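Local coordinates for protein rhamnogalacturonan endolyase YesW (Bacillus subtilis, PDB 2ZUX) that cleaves the rhamnogalacturonan type I backbone of plant cell-wall pectin by endo-type elimination and releases oligosaccharides, at residues A192-T206 against P228-E241. Numbering follows the deposited sequence.
With CA (calcium ion), chain G; RAM (alpha-L-rhamnopyranose), chain P.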
ATOM      1  N   ALA A 192       5.394   5.036  14.585  1.00 11.54           N
ATOM      2  CA  ALA A 192       5.965   4.783  13.262  1.00 11.58           C
ATOM      3  C   ALA A 192       7.189   5.634  12.984  1.00 11.45           C
ATOM      4  O   ALA A 192       7.276   6.792  13.415  1.00 11.88           O
ATOM      5  CB  ALA A 192       4.929   5.025  12.192  1.00 12.18           C
ATOM      6  N   GLU A 193       8.144   5.033  12.279  1.00 11.35           N
ATOM      7  CA  GLU A 193       9.218   5.793  11.652  1.00 11.40           C
ATOM      8  C   GLU A 193       9.097   5.705  10.132  1.00 10.99           C
ATOM      9  O   GLU A 193       8.226   5.000   9.597  1.00 10.81           O
ATOM     10  CB  GLU A 193      10.612   5.372  12.141  1.00 12.89           C
ATOM     11  CG  GLU A 193      10.766   3.939  12.603  1.00 13.22           C
ATOM     12  CD  GLU A 193      10.220   3.668  14.006  1.00 12.53           C
ATOM     13  OE1 GLU A 193      10.007   2.480  14.296  1.00 12.95           O
ATOM     14  OE2 GLU A 193       9.985   4.609  14.812  1.00 13.16           O
ATOM     15  N   VAL A 194       9.946   6.459   9.444  1.00 10.60           N
ATOM     16  CA  VAL A 194       9.923   6.524   7.987  1.00 10.85           C
ATOM     17  C   VAL A 194      11.321   6.203   7.475  1.00 10.96           C
ATOM     18  O   VAL A 194      12.289   6.836   7.894  1.00 11.30           O
ATOM     19  CB  VAL A 194       9.464   7.926   7.486  1.00 10.90           C
ATOM     20  CG1 VAL A 194       9.388   7.954   5.967  1.00 11.68           C
ATOM     21  CG2 VAL A 194       8.116   8.328   8.095  1.00 11.79           C
ATOM     22  N   ALA A 195      11.430   5.217   6.588  1.00 10.53           N
ATOM     23  CA  ALA A 195      12.733   4.799   6.078  1.00 10.30           C
ATOM     24  C   ALA A 195      12.755   4.867   4.567  1.00 10.07           C
ATOM     25  O   ALA A 195      11.790   4.471   3.907  1.00 10.21           O
ATOM     26  CB  ALA A 195      13.067   3.388   6.532  1.00 10.75           C
ATOM     27  N   MET A 196      13.867   5.341   4.016  1.00  9.50           N
ATOM     28  CA  MET A 196      14.015   5.420   2.563  1.00 10.49           C
ATOM     29  C   MET A 196      15.468   5.664   2.210  1.00 10.11           C
ATOM     30  O   MET A 196      16.281   6.014   3.067  1.00 10.53           O
ATOM     31  CB  MET A 196      13.128   6.531   1.973  1.00 10.73           C
ATOM     32  CG  MET A 196      13.530   7.935   2.391  1.00 11.61           C
ATOM     33  SD  MET A 196      12.206   9.106   2.061  1.00 13.32           S
ATOM     34  CE  MET A 196      11.296   8.921   3.561  1.00 16.53           C
ATOM     35  N   LYS A 197      15.772   5.495   0.929  1.00  9.69           N
ATOM     36  CA  LYS A 197      17.084   5.801   0.383  1.00 10.08           C
ATOM     37  C   LYS A 197      17.282   7.314   0.332  1.00  9.71           C
ATOM     38  O   LYS A 197      16.391   8.055  -0.073  1.00  9.99           O
ATOM     39  CB  LYS A 197      17.200   5.180  -1.009  1.00 10.24           C
ATOM     40  CG  LYS A 197      18.560   5.320  -1.672  1.00 10.19           C
ATOM     41  CD  LYS A 197      18.591   4.416  -2.902  1.00 11.19           C
ATOM     42  CE  LYS A 197      19.944   4.404  -3.591  1.00 10.86           C
ATOM     43  NZ  LYS A 197      20.211   5.685  -4.305  1.00 11.35           N
ATOM     44  N   THR A 198      18.449   7.755   0.791  1.00 10.09           N
ATOM     45  CA  THR A 198      18.788   9.175   0.887  1.00 10.12           C
ATOM     46  C   THR A 198      20.178   9.374   0.294  1.00 10.34           C
ATOM     47  O   THR A 198      20.823   8.419  -0.143  1.00  9.91           O
ATOM     48  CB  THR A 198      18.771   9.636   2.359  1.00 10.05           C
ATOM     49  OG1 THR A 198      19.730   8.861   3.084  1.00 11.07           O
ATOM     50  CG2 THR A 198      17.380   9.449   2.976  1.00 10.93           C
ATOM     51  N   ALA A 199      20.644  10.616   0.284  1.00 10.48           N
ATOM     52  CA  ALA A 199      21.931  10.929  -0.308  1.00 10.85           C
ATOM     53  C   ALA A 199      22.539  12.140   0.373  1.00 10.98           C
ATOM     54  O   ALA A 199      21.902  12.793   1.206  1.00 10.72           O
ATOM     55  CB  ALA A 199      21.772  11.188  -1.800  1.00 10.72           C
ATOM     56  N   ASP A 200      23.776  12.455   0.008  1.00 11.12           N
ATOM     57  CA  ASP A 200      24.359  13.731   0.405  1.00 11.24           C
ATOM     58  C   ASP A 200      23.384  14.818  -0.012  1.00 11.23           C
ATOM     59  O   ASP A 200      22.867  14.816  -1.133  1.00 11.45           O
ATOM     60  CB  ASP A 200      25.682  13.957  -0.326  1.00 11.54           C
ATOM     61  CG  ASP A 200      26.762  12.999   0.114  1.00 12.08           C
ATOM     62  OD1 ASP A 200      26.951  12.828   1.335  1.00 12.38           O
ATOM     63  OD2 ASP A 200      27.417  12.414  -0.778  1.00 13.63           O
ATOM     64  N   GLY A 201      23.099  15.740   0.895  1.00 11.16           N
ATOM     65  CA  GLY A 201      22.204  16.828   0.564  1.00 11.22           C
ATOM     66  C   GLY A 201      20.757  16.604   0.950  1.00 11.31           C
ATOM     67  O   GLY A 201      19.968  17.532   0.897  1.00 11.16           O
ATOM     68  N   THR A 202      20.386  15.378   1.310  1.00 11.13           N
ATOM     69  CA  THR A 202      19.055  15.140   1.858  1.00 11.10           C
ATOM     70  C   THR A 202      18.928  15.953   3.146  1.00 11.19           C
ATOM     71  O   THR A 202      19.837  15.938   3.975  1.00 11.85           O
ATOM     72  CB  THR A 202      18.836  13.647   2.149  1.00 10.79           C
ATOM     73  OG1 THR A 202      18.812  12.920   0.911  1.00 10.61           O
ATOM     74  CG2 THR A 202      17.519  13.417   2.915  1.00 10.87           C
ATOM     75  N   LYS A 203      17.812  16.666   3.292  1.00 11.16           N
ATOM     76  CA  LYS A 203      17.577  17.509   4.459  1.00 11.98           C
ATOM     77  C   LYS A 203      16.430  16.924   5.278  1.00 11.38           C
ATOM     78  O   LYS A 203      15.321  16.727   4.759  1.00 11.32           O
ATOM     79  CB  LYS A 203      17.263  18.936   4.004  1.00 11.95           C
ATOM     80  CG  LYS A 203      17.221  19.965   5.129  1.00 14.14           C
ATOM     81  CD  LYS A 203      17.324  21.406   4.611  1.00 14.92           C
ATOM     82  CE  LYS A 203      16.191  21.765   3.655  1.00 19.04           C
ATOM     83  NZ  LYS A 203      14.847  21.822   4.303  1.00 21.24           N
ATOM     84  N   ASP A 204      16.695  16.646   6.551  1.00 10.83           N
ATOM     85  CA  ASP A 204      15.687  16.031   7.400  1.00 10.78           C
ATOM     86  C   ASP A 204      14.630  17.048   7.831  1.00 10.66           C
ATOM     87  O   ASP A 204      14.705  18.234   7.465  1.00 10.62           O
ATOM     88  CB  ASP A 204      16.320  15.216   8.552  1.00 10.88           C
ATOM     89  CG  ASP A 204      16.765  16.054   9.757  1.00 11.07           C
ATOM     90  OD1 ASP A 204      16.508  17.270   9.831  1.00 10.98           O
ATOM     91  OD2 ASP A 204      17.379  15.441  10.654  1.00 11.90           O
ATOM     92  N   GLY A 205      13.634  16.576   8.580  1.00 10.44           N
ATOM     93  CA  GLY A 205      12.508  17.417   8.953  1.00 10.90           C
ATOM     94  C   GLY A 205      12.857  18.555   9.894  1.00 11.19           C
ATOM     95  O   GLY A 205      12.052  19.468  10.074  1.00 11.93           O
ATOM     96  N   THR A 206      14.047  18.499  10.487  1.00 11.05           N
ATOM     97  CA  THR A 206      14.530  19.579  11.363  1.00 11.97           C
ATOM     98  C   THR A 206      15.471  20.529  10.631  1.00 11.96           C
ATOM     99  O   THR A 206      16.035  21.437  11.239  1.00 13.02           O
ATOM    100  CB  THR A 206      15.262  19.045  12.617  1.00 12.31           C
ATOM    101  OG1 THR A 206      16.554  18.529  12.263  1.00 13.29           O
ATOM    102  CG2 THR A 206      14.443  17.986  13.341  1.00 13.08           C
ATOM    103  N   PRO A 228      28.247   8.512  -2.914  1.00 12.88           N
ATOM    104  CA  PRO A 228      27.660   7.700  -1.856  1.00 12.60           C
ATOM    105  C   PRO A 228      26.143   7.579  -1.982  1.00 11.81           C
ATOM    106  O   PRO A 228      25.479   8.461  -2.534  1.00 11.37           O
ATOM    107  CB  PRO A 228      28.006   8.475  -0.581  1.00 12.87           C
ATOM    108  CG  PRO A 228      29.185   9.325  -0.943  1.00 13.87           C
ATOM    109  CD  PRO A 228      29.021   9.654  -2.386  1.00 13.19           C
ATOM    110  N   GLU A 229      25.609   6.493  -1.442  1.00 11.25           N
ATOM    111  CA  GLU A 229      24.171   6.301  -1.336  1.00 10.78           C
ATOM    112  C   GLU A 229      23.883   5.860   0.082  1.00 10.57           C
ATOM    113  O   GLU A 229      24.626   5.046   0.631  1.00 10.85           O
ATOM    114  CB  GLU A 229      23.687   5.230  -2.309  1.00 11.11           C
ATOM    115  CG  GLU A 229      23.938   5.562  -3.766  1.00 11.59           C
ATOM    116  CD  GLU A 229      23.488   4.449  -4.691  1.00 12.35           C
ATOM    117  OE1 GLU A 229      24.059   3.352  -4.588  1.00 13.38           O
ATOM    118  OE2 GLU A 229      22.570   4.684  -5.506  1.00 13.43           O
ATOM    119  N   TYR A 230      22.808   6.378   0.669  1.00 10.45           N
ATOM    120  CA  TYR A 230      22.515   6.094   2.070  1.00 10.55           C
ATOM    121  C   TYR A 230      21.127   5.503   2.269  1.00 10.43           C
ATOM    122  O   TYR A 230      20.245   5.638   1.417  1.00 10.77           O
ATOM    123  CB  TYR A 230      22.647   7.361   2.929  1.00 10.95           C
ATOM    124  CG  TYR A 230      23.920   8.146   2.737  1.00 10.93           C
ATOM    125  CD1 TYR A 230      25.167   7.529   2.831  1.00 12.12           C
ATOM    126  CD2 TYR A 230      23.875   9.513   2.486  1.00 11.90           C
ATOM    127  CE1 TYR A 230      26.344   8.255   2.650  1.00 11.97           C
ATOM    128  CE2 TYR A 230      25.042  10.256   2.307  1.00 12.20           C
ATOM    129  CZ  TYR A 230      26.273   9.616   2.389  1.00 11.69           C
ATOM    130  OH  TYR A 230      27.434  10.332   2.234  1.00 12.62           O
ATOM    131  N   LEU A 231      20.962   4.851   3.415  1.00 10.73           N
ATOM    132  CA  LEU A 231      19.661   4.413   3.909  1.00 10.83           C
ATOM    133  C   LEU A 231      19.445   5.119   5.236  1.00 10.56           C
ATOM    134  O   LEU A 231      20.295   5.018   6.124  1.00 11.00           O
ATOM    135  CB  LEU A 231      19.650   2.897   4.112  1.00 11.13           C
ATOM    136  CG  LEU A 231      18.348   2.304   4.660  1.00 11.13           C
ATOM    137  CD1 LEU A 231      17.163   2.574   3.716  1.00 12.38           C
ATOM    138  CD2 LEU A 231      18.509   0.815   4.902  1.00 12.66           C
ATOM    139  N   THR A 232      18.332   5.846   5.363  1.00 10.16           N
ATOM    140  CA  THR A 232      18.033   6.584   6.593  1.00 10.37           C
ATOM    141  C   THR A 232      16.706   6.151   7.186  1.00 10.31           C
ATOM    142  O   THR A 232      15.720   5.937   6.469  1.00 10.74           O
ATOM    143  CB  THR A 232      18.000   8.107   6.338  1.00 10.63           C
ATOM    144  OG1 THR A 232      19.266   8.521   5.805  1.00 10.55           O
ATOM    145  CG2 THR A 232      17.748   8.877   7.630  1.00 11.17           C
ATOM    146  N   VAL A 233      16.704   6.021   8.510  1.00 10.53           N
ATOM    147  CA  VAL A 233      15.473   5.901   9.278  1.00 11.12           C
ATOM    148  C   VAL A 233      15.237   7.257   9.942  1.00 10.89           C
ATOM    149  O   VAL A 233      16.109   7.761  10.666  1.00 11.33           O
ATOM    150  CB  VAL A 233      15.563   4.794  10.348  1.00 11.38           C
ATOM    151  CG1 VAL A 233      14.260   4.681  11.128  1.00 12.49           C
ATOM    152  CG2 VAL A 233      15.922   3.456   9.717  1.00 12.17           C
ATOM    153  N   PHE A 234      14.072   7.847   9.682  1.00 10.95           N
ATOM    154  CA  PHE A 234      13.676   9.138  10.232  1.00 11.13           C
ATOM    155  C   PHE A 234      12.614   8.931  11.303  1.00 11.23           C
ATOM    156  O   PHE A 234      11.734   8.072  11.169  1.00 11.70           O
ATOM    157  CB  PHE A 234      13.064  10.033   9.147  1.00 10.88           C
ATOM    158  CG  PHE A 234      14.001  10.405   8.018  1.00 10.50           C
ATOM    159  CD1 PHE A 234      14.822  11.526   8.117  1.00 10.85           C
ATOM    160  CD2 PHE A 234      14.014   9.669   6.838  1.00 11.40           C
ATOM    161  CE1 PHE A 234      15.653  11.900   7.066  1.00 10.75           C
ATOM    162  CE2 PHE A 234      14.845  10.032   5.785  1.00 11.17           C
ATOM    163  CZ  PHE A 234      15.669  11.148   5.896  1.00 11.45           C
ATOM    164  N   GLN A 235      12.667   9.752  12.347  1.00 11.66           N
ATOM    165  CA  GLN A 235      11.660   9.748  13.396  1.00 11.98           C
ATOM    166  C   GLN A 235      10.321  10.182  12.808  1.00 11.63           C
ATOM    167  O   GLN A 235      10.244  11.195  12.120  1.00 12.02           O
ATOM    168  CB  GLN A 235      12.093  10.696  14.519  1.00 12.26           C
ATOM    169  CG  GLN A 235      11.189  10.677  15.736  1.00 13.35           C
ATOM    170  CD  GLN A 235      11.756  11.486  16.881  1.00 16.26           C
ATOM    171  OE1 GLN A 235      12.210  12.615  16.697  1.00 15.39           O
ATOM    172  NE2 GLN A 235      11.738  10.906  18.071  1.00 19.72           N
ATOM    173  N   GLY A 236       9.270   9.407  13.065  1.00 11.66           N
ATOM    174  CA  GLY A 236       7.973   9.688  12.464  1.00 11.75           C
ATOM    175  C   GLY A 236       7.343  11.006  12.868  1.00 11.92           C
ATOM    176  O   GLY A 236       6.675  11.649  12.064  1.00 12.18           O
ATOM    177  N   SER A 237       7.536  11.401  14.127  1.00 12.20           N
ATOM    178  CA  SER A 237       6.867  12.589  14.661  1.00 12.78           C
ATOM    179  C   SER A 237       7.506  13.903  14.212  1.00 12.76           C
ATOM    180  O   SER A 237       6.833  14.926  14.171  1.00 12.74           O
ATOM    181  CB  SER A 237       6.835  12.530  16.185  1.00 13.45           C
ATOM    182  OG  SER A 237       8.149  12.480  16.696  1.00 14.91           O
ATOM    183  N   THR A 238       8.793  13.861  13.873  1.00 12.88           N
ATOM    184  CA  THR A 238       9.595  15.068  13.639  1.00 12.89           C
ATOM    185  C   THR A 238      10.315  15.078  12.295  1.00 12.85           C
ATOM    186  O   THR A 238      10.773  16.130  11.848  1.00 12.68           O
ATOM    187  CB  THR A 238      10.707  15.183  14.670  1.00 12.92           C
ATOM    188  OG1 THR A 238      11.525  14.009  14.578  1.00 13.07           O
ATOM    189  CG2 THR A 238      10.144  15.358  16.091  1.00 13.03           C
ATOM    190  N   GLY A 239      10.467  13.906  11.674  1.00 12.07           N
ATOM    191  CA  GLY A 239      11.241  13.803  10.440  1.00 12.10           C
ATOM    192  C   GLY A 239      12.737  13.903  10.690  1.00 11.92           C
ATOM    193  O   GLY A 239      13.512  14.060   9.752  1.00 11.45           O
ATOM    194  N   LYS A 240      13.146  13.832  11.954  1.00 12.26           N
ATOM    195  CA  LYS A 240      14.561  13.933  12.311  1.00 12.98           C
ATOM    196  C   LYS A 240      15.293  12.647  11.936  1.00 12.20           C
ATOM    197  O   LYS A 240      14.778  11.551  12.145  1.00 11.77           O
ATOM    198  CB  LYS A 240      14.704  14.209  13.813  1.00 13.22           C
ATOM    199  CG  LYS A 240      16.135  14.395  14.300  1.00 15.87           C
ATOM    200  CD  LYS A 240      16.179  14.610  15.807  1.00 16.15           C
ATOM    201  CE  LYS A 240      15.703  13.379  16.576  1.00 21.09           C
ATOM    202  NZ  LYS A 240      15.799  13.570  18.060  1.00 24.23           N
ATOM    203  N   GLU A 241      16.499  12.793  11.393  1.00 11.96           N
ATOM    204  CA  GLU A 241      17.359  11.646  11.118  1.00 12.70           C
ATOM    205  C   GLU A 241      17.648  10.890  12.419  1.00 13.14           C
ATOM    206  O   GLU A 241      18.118  11.489  13.396  1.00 13.31           O
ATOM    207  CB  GLU A 241      18.677  12.128  10.508  1.00 12.96           C
ATOM    208  CG  GLU A 241      19.709  11.027  10.263  1.00 14.11           C
ATOM    209  CD  GLU A 241      21.093  11.576  10.005  1.00 15.96           C
ATOM    210  OE1 GLU A 241      21.468  12.588  10.634  1.00 18.15           O
ATOM    211  OE2 GLU A 241      21.824  10.992   9.183  1.00 16.67           O
TER
HETATM  212 CA    CA G 633       9.005   3.129  16.504  1.00 11.95          CA
HETATM  213  C1  RAM P 642      22.500  22.843   0.805  1.00 24.82           C
HETATM  214  C2  RAM P 642      22.146  21.623  -0.044  1.00 23.82           C
HETATM  215  C3  RAM P 642      20.911  20.926   0.530  1.00 23.43           C
HETATM  216  C4  RAM P 642      19.757  21.916   0.657  1.00 23.87           C
HETATM  217  C5  RAM P 642      20.206  23.132   1.474  1.00 24.95           C
HETATM  218  C6  RAM P 642      19.126  24.208   1.548  1.00 25.17           C
HETATM  219  O1  RAM P 642      22.936  22.432   2.085  1.00 25.59           O
HETATM  220  O2  RAM P 642      21.906  22.040  -1.371  1.00 24.22           O
HETATM  221  O3  RAM P 642      20.520  19.835  -0.274  1.00 18.67           O
HETATM  222  O4  RAM P 642      18.674  21.270   1.287  1.00 25.69           O
HETATM  223  O5  RAM P 642      21.379  23.712   0.917  1.00 25.25           O
HETATM  224  O   HOH W   1       7.637   9.031  15.919  1.00 13.46           O
HETATM  225  O   HOH W   2       9.781   7.320  15.133  1.00 14.94           O
HETATM  226  O   HOH W   3      25.270  11.260  -2.217  1.00 12.18           O
HETATM  227  O   HOH W   4      10.587  18.671  12.983  1.00 20.62           O
HETATM  228  O   HOH W   5       9.908   5.136  17.583  1.00 23.66           O
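Residues Val-194, Met-196 and Thr-198 pair with Phe-234, Thr-232 and Tyr-230 as antiparallel hydrogen-bonded pairs, and the axes of strands 193-198 and 230-235 run 147° apart. Val-194 N donates to Phe-234 O at 3.0 Å. The Phe-234 ring lies between its sheet neighbours and the loop after strand 193-198. Thr-232 CG2 sits 3.5 Å above the ring plane, over its centre. The ring edge meets Thr-198 CG2 and Met-196 CG from the strand, and from the loop Thr-202 CG2 and Asp-204 CB, the last at 3.7 Å from Phe-234 CE1. Thr-198 OG1 and Thr-232 OG1 share a hydrogen bond of 2.8 Å. Tyr-230 OH donates to Asp-200 OD1 (2.7 Å), on the syn side but well out of the carboxylate plane. OD1 lies at the edge of the ring. The carboxylate stands 81° from the ring. On the other face Lys-197 extends and then bends at its last torsion (chi4 -72°). This brings NZ to Glu-229 OE2 in a 2.8 Å salt bridge, met from above the carboxylate plane. Arg-251 also bridges that oxygen.

These are the two middle strands of a four-stranded antiparallel sheet, one blade of the beta-propeller. Sites lie at the start of strand 193-198 and in the turn beyond it. Glu-193 binds a calcium ion through both carboxylate oxygens, with the carboxylates of Asp-185, Asp-187 and Asp-189, the backbone O of Lys-191 and a water. A type II turn from Ala-199 to Thr-202 offers Gly-201 O to a rhamnose.

The loop then folds back over the blade. Asp-204 OD2 accepts from Glu-241 N at 2.9 Å. OD1 accepts from Thr-206 N, which makes an Asx turn, and also from Thr-206 OG1. With an alanine here, Glu-241 N would probably lose its acceptor, and the turn to Thr-206 both of its side-chain bonds. Gly-205 N donates to Gly-239 O, where the two glycine backbones approach closely.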